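Local coordinates for protein lactate racemase (Thermoanaerobacterium thermosaccharolyticum, PDB 2YJG) that interconverts the D- and L-isomers of lactate, using a nickel-pincer nucleotide cofactor that is absent from this apoprotein, at residues Ile6-Leu17 / Ile281-Asp290; Pro76-Leu86 / Leu237-Ile247. All blocks are in the same frame, centred on the assembly; numbering follows the deposited sequence.

How the interactions relate
The two contacts lie in different parts of the fold, with centres about 25 Å apart. Interaction 1 joins the N-terminal hairpin of strands 3-8 and 11-16 to the end of strand 279-283, part of a parallel sheet built mainly from the C-terminal part of the chain. Interaction 2 packs helix 79-91 and the proline loop before it on the mixed sheet that holds strands 233-241 and 247-253. Along the chain, interaction 2 is nested inside the loop that interaction 1 closes. Their nearest atoms are about 6 Å apart and do not touch. Interaction 1 lies near predicted substrate residues, and interaction 2 follows a predicted cofactor-binding loop.

Interaction 1 (Ile6-Leu17 / Ile281-Asp290); sequences IPYGKSKLAFDL and ITSNGGYPLD
Gly9, in the type II' turn of a beta hairpin, is held through its own N and O by two hydrogen bonds, one to the Asp290 carboxylate and one to the backbone of Tyr287. Its N donates to Asp290 OD2 at 2.9 Å, on the syn lone pair and nearly straight (172°). Its O accepts from Tyr287 N at 2.7 Å, with the donor tilted from the carbonyl plane. Asp290 CG stands between its own backbone N and carbonyl carbon (chi1 77°), which brings the carboxylate to the Gly9 N-H. A water completes this tight part. It accepts from Gly286 N and lies within bonding distance of Asp290 OD2 and Pro7 O.

Pro7 packs closely here too. Its CB lies 3.6 Å from Gly286 N, against a backbone without side chains at Gly285 and Gly286. Ser283 CB sits 3.6 Å from Ile6 CG2. Ser283 OG takes the Gly285 N-H in an ST turn and also bonds to Pro416 O. Farther along, Phe15 CE2 meets Ile281 CD1 at 3.9 Å, the two side chains crossing at about a right angle.

The solvent side is looser. Lys10 runs extended beside Tyr287, and its CE lies over one ring face, 3.9 Å from the centroid. Lys10 NZ, 4.9 Å from that centroid, makes a cation-pi contact. Pro288 CB covers the opposite face.

Asp290 is near Gln295, a probable substrate residue, and its OD2 also accepts from Glu318 N. Strand segment 6-8 crosses 281-283 at 40°. Ile6 touches Ala316 of strand 311-316 and Pro416 after strand 412-415. Leu395 of helix 395-405 meets Phe15 and Ile281.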
# COMPACT_ATOMS: atom_id res chain seq x y z
N ILE A 6 17.61 28.22 20.37
CA ILE A 6 18.03 26.80 20.56
C ILE A 6 16.81 25.89 20.33
O ILE A 6 15.80 26.02 21.03
CB ILE A 6 18.53 26.65 22.00
CG1 ILE A 6 19.72 27.61 22.22
CG2 ILE A 6 18.91 25.24 22.39
CD1 ILE A 6 20.96 27.26 21.52
N PRO A 7 16.86 25.05 19.31
CA PRO A 7 15.84 24.11 18.89
C PRO A 7 15.52 23.20 20.05
O PRO A 7 16.41 22.79 20.77
CB PRO A 7 16.52 23.33 17.80
CG PRO A 7 17.64 24.15 17.39
CD PRO A 7 17.99 25.09 18.38
N TYR A 8 14.24 22.94 20.26
CA TYR A 8 13.77 22.24 21.47
C TYR A 8 12.33 21.84 21.22
O TYR A 8 11.44 22.71 21.10
CB TYR A 8 13.84 23.15 22.71
CG TYR A 8 13.43 22.48 24.00
CD1 TYR A 8 12.10 22.45 24.43
CD2 TYR A 8 14.37 21.82 24.79
CE1 TYR A 8 11.73 21.74 25.59
CE2 TYR A 8 14.00 21.15 25.98
CZ TYR A 8 12.69 21.16 26.40
OH TYR A 8 12.33 20.50 27.58
N GLY A 9 12.11 20.54 21.11
CA GLY A 9 10.81 20.02 20.90
C GLY A 9 10.25 20.65 19.65
O GLY A 9 10.93 20.67 18.63
N LYS A 10 9.00 21.09 19.74
CA LYS A 10 8.34 21.69 18.62
C LYS A 10 8.46 23.22 18.58
O LYS A 10 7.80 23.87 17.77
CB LYS A 10 6.88 21.23 18.57
CG LYS A 10 6.73 19.80 18.10
CD LYS A 10 5.35 19.51 17.55
CE LYS A 10 5.20 17.99 17.13
NZ LYS A 10 3.77 17.47 17.25
N SER A 11 9.38 23.75 19.36
CA SER A 11 9.61 25.16 19.48
C SER A 11 11.10 25.45 19.43
O SER A 11 11.95 24.59 19.06
CB SER A 11 9.10 25.60 20.83
OG SER A 11 7.73 25.90 20.76
N LYS A 12 11.44 26.66 19.86
CA LYS A 12 12.80 26.96 20.17
C LYS A 12 12.81 27.56 21.55
O LYS A 12 11.78 28.13 22.00
CB LYS A 12 13.41 27.91 19.13
CG LYS A 12 13.19 27.48 17.69
CD LYS A 12 14.47 27.54 16.82
CE LYS A 12 14.55 26.41 15.75
NZ LYS A 12 13.84 26.73 14.46
N LEU A 13 13.91 27.41 22.25
CA LEU A 13 14.12 28.20 23.45
C LEU A 13 14.87 29.46 23.07
O LEU A 13 15.78 29.40 22.26
CB LEU A 13 14.85 27.42 24.52
CG LEU A 13 14.29 26.02 24.76
CD1 LEU A 13 15.14 25.28 25.73
CD2 LEU A 13 12.83 26.08 25.22
N ALA A 14 14.44 30.59 23.68
CA ALA A 14 15.10 31.90 23.58
C ALA A 14 15.87 32.16 24.84
O ALA A 14 15.37 32.03 26.00
CB ALA A 14 14.07 33.03 23.32
N PHE A 15 17.14 32.45 24.62
CA PHE A 15 18.03 32.65 25.71
C PHE A 15 18.87 33.86 25.42
O PHE A 15 19.53 33.90 24.39
CB PHE A 15 18.93 31.44 25.83
CG PHE A 15 19.74 31.41 27.07
CD1 PHE A 15 19.16 31.73 28.30
CD2 PHE A 15 21.08 31.03 27.03
CE1 PHE A 15 19.90 31.69 29.47
CE2 PHE A 15 21.82 30.98 28.20
CZ PHE A 15 21.23 31.31 29.42
N ASP A 16 18.86 34.82 26.34
CA ASP A 16 19.76 35.97 26.24
C ASP A 16 21.04 35.66 26.96
O ASP A 16 21.02 35.54 28.17
CB ASP A 16 19.10 37.15 26.91
CG ASP A 16 19.74 38.44 26.53
OD1 ASP A 16 20.87 38.40 26.01
OD2 ASP A 16 19.10 39.50 26.79
N LEU A 17 22.14 35.50 26.23
CA LEU A 17 23.44 35.19 26.85
C LEU A 17 24.41 36.34 26.55
O LEU A 17 24.67 36.62 25.37
CB LEU A 17 24.03 33.90 26.26
CG LEU A 17 25.35 33.43 26.82
CD1 LEU A 17 25.38 33.25 28.36
CD2 LEU A 17 25.68 32.12 26.03
N ILE A 281 26.94 25.06 25.45
CA ILE A 281 25.48 24.97 25.34
C ILE A 281 25.12 24.46 23.99
O ILE A 281 25.57 25.00 22.96
CB ILE A 281 24.76 26.32 25.53
CG1 ILE A 281 25.01 26.80 26.95
CG2 ILE A 281 23.29 26.18 25.14
CD1 ILE A 281 24.43 28.23 27.27
N THR A 282 24.37 23.37 23.94
CA THR A 282 23.93 22.84 22.65
C THR A 282 22.50 22.22 22.75
O THR A 282 21.81 22.40 23.77
CB THR A 282 24.96 21.84 22.11
OG1 THR A 282 24.72 21.59 20.73
CG2 THR A 282 24.97 20.52 22.97
N SER A 283 22.05 21.64 21.65
CA SER A 283 20.70 21.04 21.58
C SER A 283 20.75 19.79 20.75
O SER A 283 21.78 19.46 20.16
CB SER A 283 19.70 22.00 20.96
OG SER A 283 19.74 21.91 19.58
N ASN A 284 19.67 19.03 20.73
CA ASN A 284 19.62 17.90 19.82
C ASN A 284 18.75 18.15 18.63
O ASN A 284 18.10 17.22 18.21
CB ASN A 284 19.14 16.62 20.47
CG ASN A 284 20.01 15.42 20.09
OD1 ASN A 284 21.20 15.51 20.23
ND2 ASN A 284 19.41 14.35 19.52
N GLY A 285 18.71 19.39 18.12
CA GLY A 285 18.07 19.67 16.84
C GLY A 285 16.55 19.79 16.82
O GLY A 285 15.96 19.85 15.75
N GLY A 286 15.89 19.81 17.97
CA GLY A 286 14.44 19.91 18.03
C GLY A 286 13.73 18.59 17.70
O GLY A 286 14.37 17.59 17.42
N TYR A 287 12.41 18.58 17.78
CA TYR A 287 11.64 17.37 17.43
C TYR A 287 11.63 17.17 15.90
O TYR A 287 11.60 18.13 15.09
CB TYR A 287 10.23 17.39 18.11
CG TYR A 287 9.22 16.48 17.44
CD1 TYR A 287 8.79 16.79 16.16
CD2 TYR A 287 8.77 15.31 18.04
CE1 TYR A 287 7.89 16.02 15.49
CE2 TYR A 287 7.85 14.48 17.34
CZ TYR A 287 7.42 14.87 16.06
OH TYR A 287 6.54 14.17 15.25
N PRO A 288 11.72 15.90 15.46
CA PRO A 288 11.79 14.61 16.15
C PRO A 288 13.21 14.20 16.61
O PRO A 288 13.40 13.19 17.34
CB PRO A 288 11.28 13.65 15.09
CG PRO A 288 11.65 14.30 13.77
CD PRO A 288 11.64 15.75 13.99
N LEU A 289 14.21 15.01 16.28
CA LEU A 289 15.59 14.59 16.56
C LEU A 289 15.91 14.51 18.05
O LEU A 289 16.84 13.81 18.43
CB LEU A 289 16.56 15.51 15.85
CG LEU A 289 16.26 15.71 14.35
CD1 LEU A 289 17.25 16.68 13.73
CD2 LEU A 289 16.28 14.37 13.69
N ASP A 290 15.15 15.23 18.87
CA ASP A 290 15.38 15.27 20.33
C ASP A 290 14.32 14.53 21.13
O ASP A 290 14.06 14.87 22.29
CB ASP A 290 15.58 16.73 20.85
CG ASP A 290 14.26 17.54 20.96
OD1 ASP A 290 13.20 17.14 20.44
OD2 ASP A 290 14.29 18.62 21.56
O HOH W 1 16.60 19.75 20.69

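Interaction 2 (Pro76-Leu86 / Leu237-Ile247); sequences PVPSRITLPLL and LNVVIDSSHKI. With SO4 (sulfate ion), chain D.
Pro76 and Pro78 press on the strand ends and turn of 237-247 through apolar contacts. Pro76 CG meets Ile241 CD1 at 3.6 Å, the side chains crossing at about a right angle. Pro78 CG lies 3.6 Å from Ile247 CG1, and its CD packs on Val239 CG2. Up the helix, Thr82 CG2 reaches Ile247 CD1 at 3.9 Å and also touches Leu237 and Val239. Thr82 CG2 lies beside the backbone N, while OG1 (chi1 54°) bonds to Glu168. Leu86 CD2 rests 4.0 Å from Leu237 CB.

The aromatic contact is a CH-pi one. Pro76 CB sits over the centre of one His245 ring face, 3.6 Å from the centroid.

Polar bonds lie within the segments or point outward. Pro78, at the N-cap position, has an O that accepts from Ile81 N and Thr82 N. The extended chain of Arg80 reaches a sulfate, probably from the crystallisation liquor. Its NH2 donates to sulfate O4 at 2.8 Å and also bonds to Ala118 O; the NH1 bonds are weak. Lys117 and Glu122 N also hold this ion.

Pro76 follows Arg75, a probable cofactor-binding residue. Helix segment 79-86 runs roughly antiparallel (152°) to strand segment 237-241 on a face of the mixed sheet. Strand 164-170 is the neighbour on one side of that strand and 247-253 on the other, while helix 39-48 touches Ile81 and Leu237.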
# COMPACT_ATOMS: atom_id res chain seq x y z
N PRO A 76 14.66 10.08 6.64
CA PRO A 76 14.03 11.15 5.85
C PRO A 76 14.30 11.16 4.35
O PRO A 76 14.12 12.20 3.70
CB PRO A 76 14.61 12.41 6.50
CG PRO A 76 15.96 12.02 6.85
CD PRO A 76 15.86 10.57 7.34
N VAL A 77 14.70 10.03 3.77
CA VAL A 77 14.94 9.96 2.34
C VAL A 77 13.66 10.34 1.54
O VAL A 77 12.57 9.79 1.75
CB VAL A 77 15.46 8.58 1.91
CG1 VAL A 77 15.73 8.56 0.43
CG2 VAL A 77 16.68 8.17 2.71
N PRO A 78 13.77 11.34 0.66
CA PRO A 78 12.62 11.83 -0.08
C PRO A 78 12.32 10.94 -1.27
O PRO A 78 12.45 11.34 -2.42
CB PRO A 78 13.05 13.23 -0.53
CG PRO A 78 14.52 13.15 -0.65
CD PRO A 78 14.99 12.12 0.37
N SER A 79 11.90 9.71 -0.99
CA SER A 79 11.80 8.72 -2.05
C SER A 79 10.70 8.93 -3.07
O SER A 79 10.76 8.35 -4.15
CB SER A 79 11.74 7.31 -1.46
OG SER A 79 12.86 7.03 -0.63
N ARG A 80 9.66 9.70 -2.74
CA ARG A 80 8.66 10.06 -3.74
C ARG A 80 9.31 10.77 -4.92
O ARG A 80 8.80 10.77 -6.01
CB ARG A 80 7.54 10.94 -3.13
CG ARG A 80 6.65 10.27 -2.14
CD ARG A 80 5.97 11.32 -1.20
NE ARG A 80 5.01 10.72 -0.24
CZ ARG A 80 3.75 10.35 -0.51
NH1 ARG A 80 3.24 10.48 -1.73
NH2 ARG A 80 2.97 9.83 0.44
N ILE A 81 10.43 11.45 -4.69
CA ILE A 81 11.11 12.16 -5.74
C ILE A 81 12.16 11.26 -6.39
O ILE A 81 12.22 11.12 -7.62
CB ILE A 81 11.76 13.42 -5.22
CG1 ILE A 81 10.68 14.45 -4.78
CG2 ILE A 81 12.69 13.96 -6.32
CD1 ILE A 81 11.22 15.62 -3.93
N THR A 82 12.94 10.59 -5.56
CA THR A 82 14.13 9.89 -6.04
C THR A 82 13.83 8.55 -6.71
O THR A 82 14.41 8.25 -7.74
CB THR A 82 15.12 9.65 -4.89
OG1 THR A 82 14.45 8.98 -3.83
CG2 THR A 82 15.73 10.98 -4.39
N LEU A 83 12.92 7.76 -6.15
CA LEU A 83 12.62 6.44 -6.75
C LEU A 83 12.08 6.48 -8.19
O LEU A 83 12.57 5.70 -9.01
CB LEU A 83 11.72 5.64 -5.83
CG LEU A 83 12.47 5.06 -4.63
CD1 LEU A 83 11.47 4.39 -3.67
CD2 LEU A 83 13.63 4.03 -5.10
N PRO A 84 11.11 7.39 -8.51
CA PRO A 84 10.68 7.42 -9.91
C PRO A 84 11.81 7.77 -10.88
O PRO A 84 11.80 7.32 -12.05
CB PRO A 84 9.63 8.51 -9.94
CG PRO A 84 9.00 8.46 -8.63
CD PRO A 84 10.17 8.18 -7.67
N LEU A 85 12.73 8.61 -10.44
CA LEU A 85 13.82 9.03 -11.33
C LEU A 85 14.83 7.92 -11.47
O LEU A 85 15.36 7.69 -12.55
CB LEU A 85 14.46 10.31 -10.81
CG LEU A 85 13.60 11.56 -10.85
CD1 LEU A 85 14.26 12.66 -10.04
CD2 LEU A 85 13.34 11.95 -12.27
N LEU A 86 15.04 7.15 -10.40
CA LEU A 86 15.89 5.96 -10.55
C LEU A 86 15.27 4.87 -11.44
O LEU A 86 15.95 4.26 -12.29
CB LEU A 86 16.16 5.35 -9.17
CG LEU A 86 17.24 5.99 -8.29
CD1 LEU A 86 17.06 5.46 -6.85
CD2 LEU A 86 18.66 5.64 -8.79
N LEU A 237 22.56 6.45 -5.43
CA LEU A 237 22.10 7.85 -5.58
C LEU A 237 21.95 8.24 -4.13
O LEU A 237 21.17 7.63 -3.40
CB LEU A 237 20.78 7.96 -6.32
CG LEU A 237 20.07 9.30 -6.14
CD1 LEU A 237 20.89 10.41 -6.81
CD2 LEU A 237 18.62 9.34 -6.59
N ASN A 238 22.75 9.19 -3.69
CA ASN A 238 22.59 9.72 -2.31
C ASN A 238 22.31 11.23 -2.36
O ASN A 238 23.02 11.95 -3.05
CB ASN A 238 23.84 9.50 -1.47
CG ASN A 238 23.96 8.11 -0.90
OD1 ASN A 238 23.19 7.18 -1.19
ND2 ASN A 238 24.95 7.96 -0.08
N VAL A 239 21.31 11.69 -1.63
CA VAL A 239 20.96 13.08 -1.56
C VAL A 239 21.49 13.72 -0.27
O VAL A 239 21.86 13.04 0.69
CB VAL A 239 19.45 13.32 -1.71
CG1 VAL A 239 18.94 13.00 -3.14
CG2 VAL A 239 18.62 12.58 -0.65
N VAL A 240 21.57 15.03 -0.33
CA VAL A 240 21.83 15.84 0.84
C VAL A 240 20.59 16.70 0.95
O VAL A 240 20.14 17.31 -0.02
CB VAL A 240 23.06 16.65 0.70
CG1 VAL A 240 23.18 17.57 1.91
CG2 VAL A 240 24.31 15.73 0.55
N ILE A 241 20.03 16.77 2.14
CA ILE A 241 18.76 17.42 2.34
C ILE A 241 18.90 18.47 3.46
O ILE A 241 19.76 18.34 4.33
CB ILE A 241 17.61 16.38 2.64
CG1 ILE A 241 17.88 15.60 3.94
CG2 ILE A 241 17.43 15.38 1.49
CD1 ILE A 241 16.66 14.69 4.51
N ASP A 242 18.05 19.50 3.41
CA ASP A 242 18.04 20.54 4.43
C ASP A 242 17.13 20.15 5.59
O ASP A 242 16.56 19.06 5.59
CB ASP A 242 17.70 21.91 3.80
CG ASP A 242 16.27 22.02 3.28
OD1 ASP A 242 15.42 21.17 3.57
OD2 ASP A 242 15.98 23.01 2.54
N SER A 243 17.01 21.02 6.59
CA SER A 243 16.05 20.82 7.71
C SER A 243 14.65 20.36 7.30
O SER A 243 14.07 19.43 7.89
CB SER A 243 15.89 22.12 8.49
OG SER A 243 17.09 22.84 8.44
N SER A 244 14.14 21.01 6.25
CA SER A 244 12.80 20.74 5.71
C SER A 244 12.66 19.43 4.96
O SER A 244 11.56 19.08 4.54
CB SER A 244 12.43 21.87 4.74
OG SER A 244 12.85 23.15 5.25
N HIS A 245 13.77 18.71 4.79
CA HIS A 245 13.84 17.49 3.97
C HIS A 245 13.81 17.77 2.48
O HIS A 245 13.64 16.86 1.69
CB HIS A 245 12.78 16.42 4.31
CG HIS A 245 12.82 15.91 5.72
ND1 HIS A 245 13.88 16.15 6.57
CD2 HIS A 245 11.94 15.15 6.41
CE1 HIS A 245 13.64 15.57 7.74
NE2 HIS A 245 12.47 14.96 7.67
N LYS A 246 14.04 19.02 2.08
CA LYS A 246 14.25 19.38 0.67
C LYS A 246 15.64 18.98 0.17
O LYS A 246 16.66 19.22 0.85
CB LYS A 246 14.03 20.90 0.48
CG LYS A 246 14.17 21.39 -0.93
CD LYS A 246 14.81 22.82 -1.00
CE LYS A 246 15.21 23.16 -2.48
NZ LYS A 246 16.60 22.79 -3.00
N ILE A 247 15.69 18.35 -1.01
CA ILE A 247 16.96 17.98 -1.64
C ILE A 247 17.67 19.24 -2.05
O ILE A 247 17.05 20.07 -2.73
CB ILE A 247 16.76 17.07 -2.89
CG1 ILE A 247 16.18 15.73 -2.44
CG2 ILE A 247 18.08 16.87 -3.66
CD1 ILE A 247 15.65 14.83 -3.60
S SO4 D . -0.49 9.37 -1.52
O1 SO4 D . 0.18 9.75 -2.73
O2 SO4 D . -1.78 9.99 -1.32
O3 SO4 D . -0.68 7.94 -1.43
O4 SO4 D . 0.33 9.68 -0.38